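Local coordinates for protein cytochrome c2 iso-2 (Rhodospirillum centenum, PDB 1JDL) that carries electrons through a covalently bound heme c, donating them to the oxidized bacteriochlorophyll in bacterial photophosphorylation, at residues P23-L28 with A32-I37; N53-E58 with K81-A86. One frame throughout, in Å; residues are numbered along the deposited sequence.

Interaction 1: residues P23-L28 with A32-I37; sequences PDAKNL and ALTGVI
Asn27 reaches across to the backbone of Ala32 and makes the one hydrogen bond between the two loop segments: Ala32 N donates to Asn27 OD1 at 3.0 Å. It is close to straight, 162° at the hydrogen, and the N-H arrives in the plane of the side-chain carbonyl. A first torsion of -59° sets the amide beside its own backbone N, and ND2 is then held by Pro45 O, so both ends of the amide are engaged and its rotation is fixed. With an alanine here, the Ala32 N-H would probably lose its acceptor and Pro45 O its donor. The close packing is small, methyl groups set against oxygens and against each other: Ala32 CB sits 3.6 Å from Ala25 O, and Ala25 CB meets Ala32 CB at 4.1 Å. Thr34 brings its hydroxyl rather than its methyl to Ala25, Thr34 OG1 lying 3.6 Å from Ala25 CB, while that hydroxyl bonds to Gly22 O. On the outer side, Asp24 and Lys26 set out from the backbone away from Ala32-Ile37 and are exposed. Ala32-Ile37 includes a type II turn, Leu33 to Val36, whose leading residue Leu33 touches the heme and His19: a heme-side loop of the cytochrome c fold.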
loop_
_atom_site.group_PDB
_atom_site.type_symbol
_atom_site.label_atom_id
_atom_site.label_comp_id
_atom_site.label_asym_id
_atom_site.label_seq_id
_atom_site.Cartn_x
_atom_site.Cartn_y
_atom_site.Cartn_z
ATOM N N PRO A 23 -3.127 -16.845 4.726
ATOM C CA PRO A 23 -4.054 -17.099 5.834
ATOM C C PRO A 23 -3.502 -16.694 7.197
ATOM O O PRO A 23 -2.352 -16.984 7.528
ATOM C CB PRO A 23 -4.319 -18.603 5.724
ATOM C CG PRO A 23 -3.046 -19.128 5.149
ATOM C CD PRO A 23 -2.728 -18.107 4.076
ATOM N N ASP A 24 -4.335 -16.023 7.984
ATOM C CA ASP A 24 -3.941 -15.560 9.310
ATOM C C ASP A 24 -2.624 -14.786 9.280
ATOM O O ASP A 24 -1.782 -14.935 10.170
ATOM C CB ASP A 24 -3.825 -16.743 10.278
ATOM C CG ASP A 24 -5.146 -17.464 10.479
ATOM O OD1 ASP A 24 -6.132 -16.806 10.875
ATOM O OD2 ASP A 24 -5.196 -18.691 10.242
ATOM N N ALA A 25 -2.441 -13.970 8.246
ATOM C CA ALA A 25 -1.231 -13.161 8.134
ATOM C C ALA A 25 -1.338 -12.103 9.222
ATOM O O ALA A 25 -2.396 -11.503 9.403
ATOM C CB ALA A 25 -1.157 -12.506 6.759
ATOM N N LYS A 26 -0.253 -11.874 9.949
ATOM C CA LYS A 26 -0.282 -10.895 11.027
ATOM C C LYS A 26 0.495 -9.627 10.718
ATOM O O LYS A 26 1.346 -9.604 9.827
ATOM C CB LYS A 26 0.252 -11.528 12.309
ATOM C CG LYS A 26 -0.575 -12.714 12.775
ATOM C CD LYS A 26 0.088 -13.445 13.924
ATOM C CE LYS A 26 -0.734 -14.662 14.321
ATOM N NZ LYS A 26 -0.067 -15.461 15.382
ATOM N N ASN A 27 0.194 -8.567 11.461
ATOM C CA ASN A 27 0.883 -7.301 11.268
ATOM C C ASN A 27 2.305 -7.446 11.798
ATOM O O ASN A 27 2.553 -8.174 12.761
ATOM C CB ASN A 27 0.192 -6.164 12.036
ATOM C CG ASN A 27 -1.256 -5.948 11.618
ATOM O OD1 ASN A 27 -1.600 -6.024 10.439
ATOM N ND2 ASN A 27 -2.109 -5.652 12.593
ATOM N N LEU A 28 3.238 -6.766 11.150
ATOM C CA LEU A 28 4.633 -6.761 11.571
ATOM C C LEU A 28 4.950 -5.274 11.617
ATOM O O LEU A 28 4.172 -4.497 12.170
ATOM C CB LEU A 28 5.520 -7.470 10.542
ATOM C CG LEU A 28 5.345 -8.984 10.402
ATOM C CD1 LEU A 28 6.311 -9.508 9.350
ATOM C CD2 LEU A 28 5.605 -9.661 11.740
ATOM N N ALA A 32 -0.731 -6.315 7.545
ATOM C CA ALA A 32 -0.910 -7.511 6.730
ATOM C C ALA A 32 -1.500 -7.048 5.404
ATOM O O ALA A 32 -2.297 -6.110 5.370
ATOM C CB ALA A 32 -1.863 -8.489 7.425
ATOM N N LEU A 33 -1.112 -7.692 4.309
ATOM C CA LEU A 33 -1.614 -7.278 3.008
ATOM C C LEU A 33 -2.636 -8.218 2.392
ATOM O O LEU A 33 -3.015 -8.065 1.229
ATOM C CB LEU A 33 -0.444 -7.041 2.047
ATOM C CG LEU A 33 0.457 -5.871 2.464
ATOM C CD1 LEU A 33 1.627 -5.760 1.494
ATOM C CD2 LEU A 33 -0.348 -4.577 2.478
ATOM N N THR A 34 -3.092 -9.196 3.167
ATOM C CA THR A 34 -4.114 -10.099 2.662
ATOM C C THR A 34 -5.396 -9.270 2.549
ATOM O O THR A 34 -5.782 -8.582 3.496
ATOM C CB THR A 34 -4.351 -11.269 3.626
ATOM O OG1 THR A 34 -3.120 -11.971 3.830
ATOM C CG2 THR A 34 -5.376 -12.235 3.049
ATOM N N GLY A 35 -6.032 -9.314 1.381
ATOM C CA GLY A 35 -7.263 -8.569 1.171
ATOM C C GLY A 35 -7.089 -7.063 1.055
ATOM O O GLY A 35 -8.041 -6.303 1.259
ATOM N N VAL A 36 -5.882 -6.623 0.716
ATOM C CA VAL A 36 -5.618 -5.192 0.594
ATOM C C VAL A 36 -6.242 -4.575 -0.666
ATOM O O VAL A 36 -6.537 -3.383 -0.696
ATOM C CB VAL A 36 -4.090 -4.907 0.623
ATOM C CG1 VAL A 36 -3.420 -5.470 -0.631
ATOM C CG2 VAL A 36 -3.838 -3.409 0.758
ATOM N N ILE A 37 -6.462 -5.380 -1.701
ATOM C CA ILE A 37 -7.049 -4.848 -2.929
ATOM C C ILE A 37 -8.446 -4.271 -2.697
ATOM O O ILE A 37 -9.353 -4.955 -2.204
ATOM C CB ILE A 37 -7.128 -5.923 -4.031
ATOM C CG1 ILE A 37 -5.751 -6.554 -4.245
ATOM C CG2 ILE A 37 -7.637 -5.299 -5.327
ATOM C CD1 ILE A 37 -4.689 -5.594 -4.747
#

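Interaction 2: residues N53-E58 with K81-A86; sequences NHAAGE and KFLADA. With HEM (protoporphyrin IX containing Fe), chain B.
Ala56 and Leu83 bring their CA atoms within 5.9 Å of each other where helix segments 53-58 and 81-85 cross at 43°, their axes 9.6 Å apart. Leu83 carries most of the contact with a single methyl. Its CD2 lies 3.6 Å from Ala55 O and 3.7 Å from Ala56 CA, resting on the backbone between two alanines whose short side chains probably let the methyl reach it. The methyls of those alanines are a little farther off, Ala55 CB being 4.2 Å from Leu83 CD2. Phe82 adds a second touch: with CG anti to the backbone N (chi1 -176°), the ring extends toward the other helix until CE2 comes 3.6 Å from Ala56 O, which meets the ring obliquely. All of this is van der Waals contact. Behind it, on the exposed side of its helix, Lys81 NZ forms a salt bridge one turn along with Asp85 OD2, 3.2 Å away, which accepts through its syn lone pair. Segment 53-58 also borders the cofactor, for Asn53 CB stands 3.5 Å from O1D of a heme propionate. Leu61 touches both Ala56 and Phe82, and Ala55 packs on Gln91. The junction thus sets the C-terminal part of helix 51-58 against that of helix 75-85, with helix 65-71 between them in the chain, in a protein without strands.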
loop_
_atom_site.group_PDB
_atom_site.type_symbol
_atom_site.label_atom_id
_atom_site.label_comp_id
_atom_site.label_asym_id
_atom_site.label_seq_id
_atom_site.Cartn_x
_atom_site.Cartn_y
_atom_site.Cartn_z
ATOM N N ASN A 53 -1.374 8.254 6.449
ATOM C CA ASN A 53 -1.940 7.061 5.821
ATOM C C ASN A 53 -3.409 6.945 6.253
ATOM O O ASN A 53 -4.278 6.615 5.451
ATOM C CB ASN A 53 -1.158 5.814 6.254
ATOM C CG ASN A 53 -1.483 4.592 5.410
ATOM O OD1 ASN A 53 -2.642 4.319 5.111
ATOM N ND2 ASN A 53 -0.455 3.842 5.039
ATOM N N HIS A 54 -3.680 7.229 7.522
ATOM C CA HIS A 54 -5.044 7.178 8.047
ATOM C C HIS A 54 -5.917 8.236 7.368
ATOM O O HIS A 54 -7.034 7.951 6.934
ATOM C CB HIS A 54 -5.022 7.397 9.567
ATOM C CG HIS A 54 -6.377 7.592 10.176
ATOM N ND1 HIS A 54 -6.933 8.837 10.365
ATOM C CD2 HIS A 54 -7.297 6.699 10.611
ATOM C CE1 HIS A 54 -8.140 8.706 10.888
ATOM N NE2 HIS A 54 -8.384 7.417 11.047
ATOM N N ALA A 55 -5.391 9.455 7.260
ATOM C CA ALA A 55 -6.117 10.561 6.643
ATOM C C ALA A 55 -6.461 10.289 5.182
ATOM O O ALA A 55 -7.545 10.645 4.720
ATOM C CB ALA A 55 -5.300 11.841 6.743
ATOM N N ALA A 56 -5.536 9.667 4.455
ATOM C CA ALA A 56 -5.769 9.368 3.045
ATOM C C ALA A 56 -6.975 8.444 2.872
ATOM O O ALA A 56 -7.786 8.637 1.971
ATOM C CB ALA A 56 -4.523 8.737 2.428
ATOM N N GLY A 57 -7.090 7.441 3.739
ATOM C CA GLY A 57 -8.208 6.521 3.656
ATOM C C GLY A 57 -9.520 7.232 3.936
ATOM O O GLY A 57 -10.505 7.027 3.225
ATOM N N GLU A 58 -9.534 8.070 4.970
ATOM C CA GLU A 58 -10.736 8.819 5.334
ATOM C C GLU A 58 -11.138 9.767 4.207
ATOM O O GLU A 58 -12.320 10.089 4.044
ATOM C CB GLU A 58 -10.495 9.629 6.612
ATOM C CG GLU A 58 -10.305 8.785 7.861
ATOM C CD GLU A 58 -11.601 8.175 8.364
ATOM O OE1 GLU A 58 -11.554 7.414 9.351
ATOM O OE2 GLU A 58 -12.668 8.456 7.776
ATOM N N LYS A 81 -0.170 14.041 -2.504
ATOM C CA LYS A 81 -0.918 14.537 -3.653
ATOM C C LYS A 81 -2.381 14.135 -3.565
ATOM O O LYS A 81 -3.266 14.918 -3.909
ATOM C CB LYS A 81 -0.319 14.009 -4.957
ATOM C CG LYS A 81 -1.134 14.378 -6.187
ATOM C CD LYS A 81 -0.526 13.822 -7.461
ATOM C CE LYS A 81 -1.456 14.054 -8.645
ATOM N NZ LYS A 81 -1.850 15.488 -8.757
ATOM N N PHE A 82 -2.642 12.913 -3.105
ATOM C CA PHE A 82 -4.019 12.445 -2.989
ATOM C C PHE A 82 -4.823 13.324 -2.036
ATOM O O PHE A 82 -5.959 13.693 -2.330
ATOM C CB PHE A 82 -4.074 10.999 -2.484
ATOM C CG PHE A 82 -5.472 10.435 -2.443
ATOM C CD1 PHE A 82 -6.009 9.796 -3.554
ATOM C CD2 PHE A 82 -6.269 10.600 -1.316
ATOM C CE1 PHE A 82 -7.326 9.330 -3.545
ATOM C CE2 PHE A 82 -7.586 10.142 -1.294
ATOM C CZ PHE A 82 -8.115 9.504 -2.415
ATOM N N LEU A 83 -4.235 13.640 -0.886
ATOM C CA LEU A 83 -4.905 14.467 0.108
ATOM C C LEU A 83 -5.118 15.889 -0.380
ATOM O O LEU A 83 -6.166 16.489 -0.128
ATOM C CB LEU A 83 -4.110 14.479 1.412
ATOM C CG LEU A 83 -4.203 13.181 2.223
ATOM C CD1 LEU A 83 -3.199 13.209 3.359
ATOM C CD2 LEU A 83 -5.614 13.023 2.755
ATOM N N ALA A 84 -4.123 16.432 -1.070
ATOM C CA ALA A 84 -4.238 17.788 -1.594
ATOM C C ALA A 84 -5.350 17.845 -2.636
ATOM O O ALA A 84 -6.203 18.733 -2.598
ATOM C CB ALA A 84 -2.919 18.225 -2.210
ATOM N N ASP A 85 -5.344 16.895 -3.567
ATOM C CA ASP A 85 -6.364 16.854 -4.611
ATOM C C ASP A 85 -7.767 16.724 -4.029
ATOM O O ASP A 85 -8.737 17.211 -4.610
ATOM C CB ASP A 85 -6.119 15.680 -5.564
ATOM C CG ASP A 85 -4.979 15.931 -6.529
ATOM O OD1 ASP A 85 -4.458 17.063 -6.564
ATOM O OD2 ASP A 85 -4.610 14.988 -7.262
ATOM N N ALA A 86 -7.868 16.062 -2.880
ATOM C CA ALA A 86 -9.159 15.843 -2.234
ATOM C C ALA A 86 -9.668 17.034 -1.432
ATOM O O ALA A 86 -10.812 17.028 -0.969
ATOM C CB ALA A 86 -9.083 14.615 -1.331
HETATM C CHA HEM B . 2.040 0.362 4.263
HETATM C CHB HEM B . 2.705 -2.147 0.198
HETATM C CHC HEM B . 7.324 -2.865 1.424
HETATM C CHD HEM B . 6.490 -0.846 5.689
HETATM C C1A HEM B . 1.832 -0.215 3.009
HETATM C C2A HEM B . 0.617 -0.078 2.240
HETATM C C3A HEM B . 0.821 -0.784 1.095
HETATM C C4A HEM B . 2.145 -1.355 1.177
HETATM C CMA HEM B . -0.128 -0.913 -0.086
HETATM C CAA HEM B . -0.675 0.590 2.727
HETATM C CBA HEM B . -1.495 -0.483 3.443
HETATM C CGA HEM B . -2.770 0.040 4.111
HETATM O O1A HEM B . -3.114 1.227 3.944
HETATM O O2A HEM B . -3.439 -0.754 4.803
HETATM C C1B HEM B . 4.022 -2.582 0.203
HETATM C C2B HEM B . 4.635 -3.354 -0.850
HETATM C C3B HEM B . 5.976 -3.338 -0.586
HETATM C C4B HEM B . 6.133 -2.811 0.716
HETATM C CMB HEM B . 3.883 -4.044 -1.980
HETATM C CAB HEM B . 7.082 -3.483 -1.448
HETATM C CBB HEM B . 7.087 -3.668 -2.956
HETATM C C1C HEM B . 7.514 -2.337 2.668
HETATM C C2C HEM B . 8.757 -2.386 3.408
HETATM C C3C HEM B . 8.546 -1.669 4.524
HETATM C C4C HEM B . 7.123 -1.402 4.589
HETATM C CMC HEM B . 10.032 -3.127 2.999
HETATM C CAC HEM B . 9.479 -1.080 5.407
HETATM C CBC HEM B . 10.993 -1.239 5.487
HETATM C C1D HEM B . 5.185 -0.408 5.711
HETATM C C2D HEM B . 4.600 0.322 6.811
HETATM C C3D HEM B . 3.368 0.739 6.392
HETATM C C4D HEM B . 3.209 0.227 5.027
HETATM C CMD HEM B . 5.254 0.640 8.159
HETATM C CAD HEM B . 2.410 1.657 7.158
HETATM C CBD HEM B . 2.726 3.090 6.716
HETATM C CGD HEM B . 1.961 4.150 7.483
HETATM O O1D HEM B . 2.195 5.347 7.209
HETATM O O2D HEM B . 1.129 3.804 8.351
HETATM N NA HEM B . 2.773 -0.982 2.345
HETATM N NB HEM B . 4.942 -2.256 1.177
HETATM N NC HEM B . 6.515 -1.710 3.392
HETATM N ND HEM B . 4.336 -0.478 4.620
HETATM FE FE HEM B . 4.662 -1.326 2.863
#

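How the interactions relate
After helix 5-11 and the heme-binding cysteines, the chain enters interaction 1, which closes a very short loop: three residues separate 23-28 from 32-37. Interaction 2 opens only afterwards and spans a longer excursion, the 22 residues between its segments including helix 65-71 and the start of helix 75-85. The two therefore follow in series, neither nested nor crossed. They lie on opposite sides of the chain's centre and do not touch; the centres of interaction 1 and interaction 2 are about 22 Å apart. What they share is the heme: Leu33 borders it in interaction 1, on the His19 side, and Asn53 near the propionates in interaction 2. One ties loop to loop, the other helix to helix.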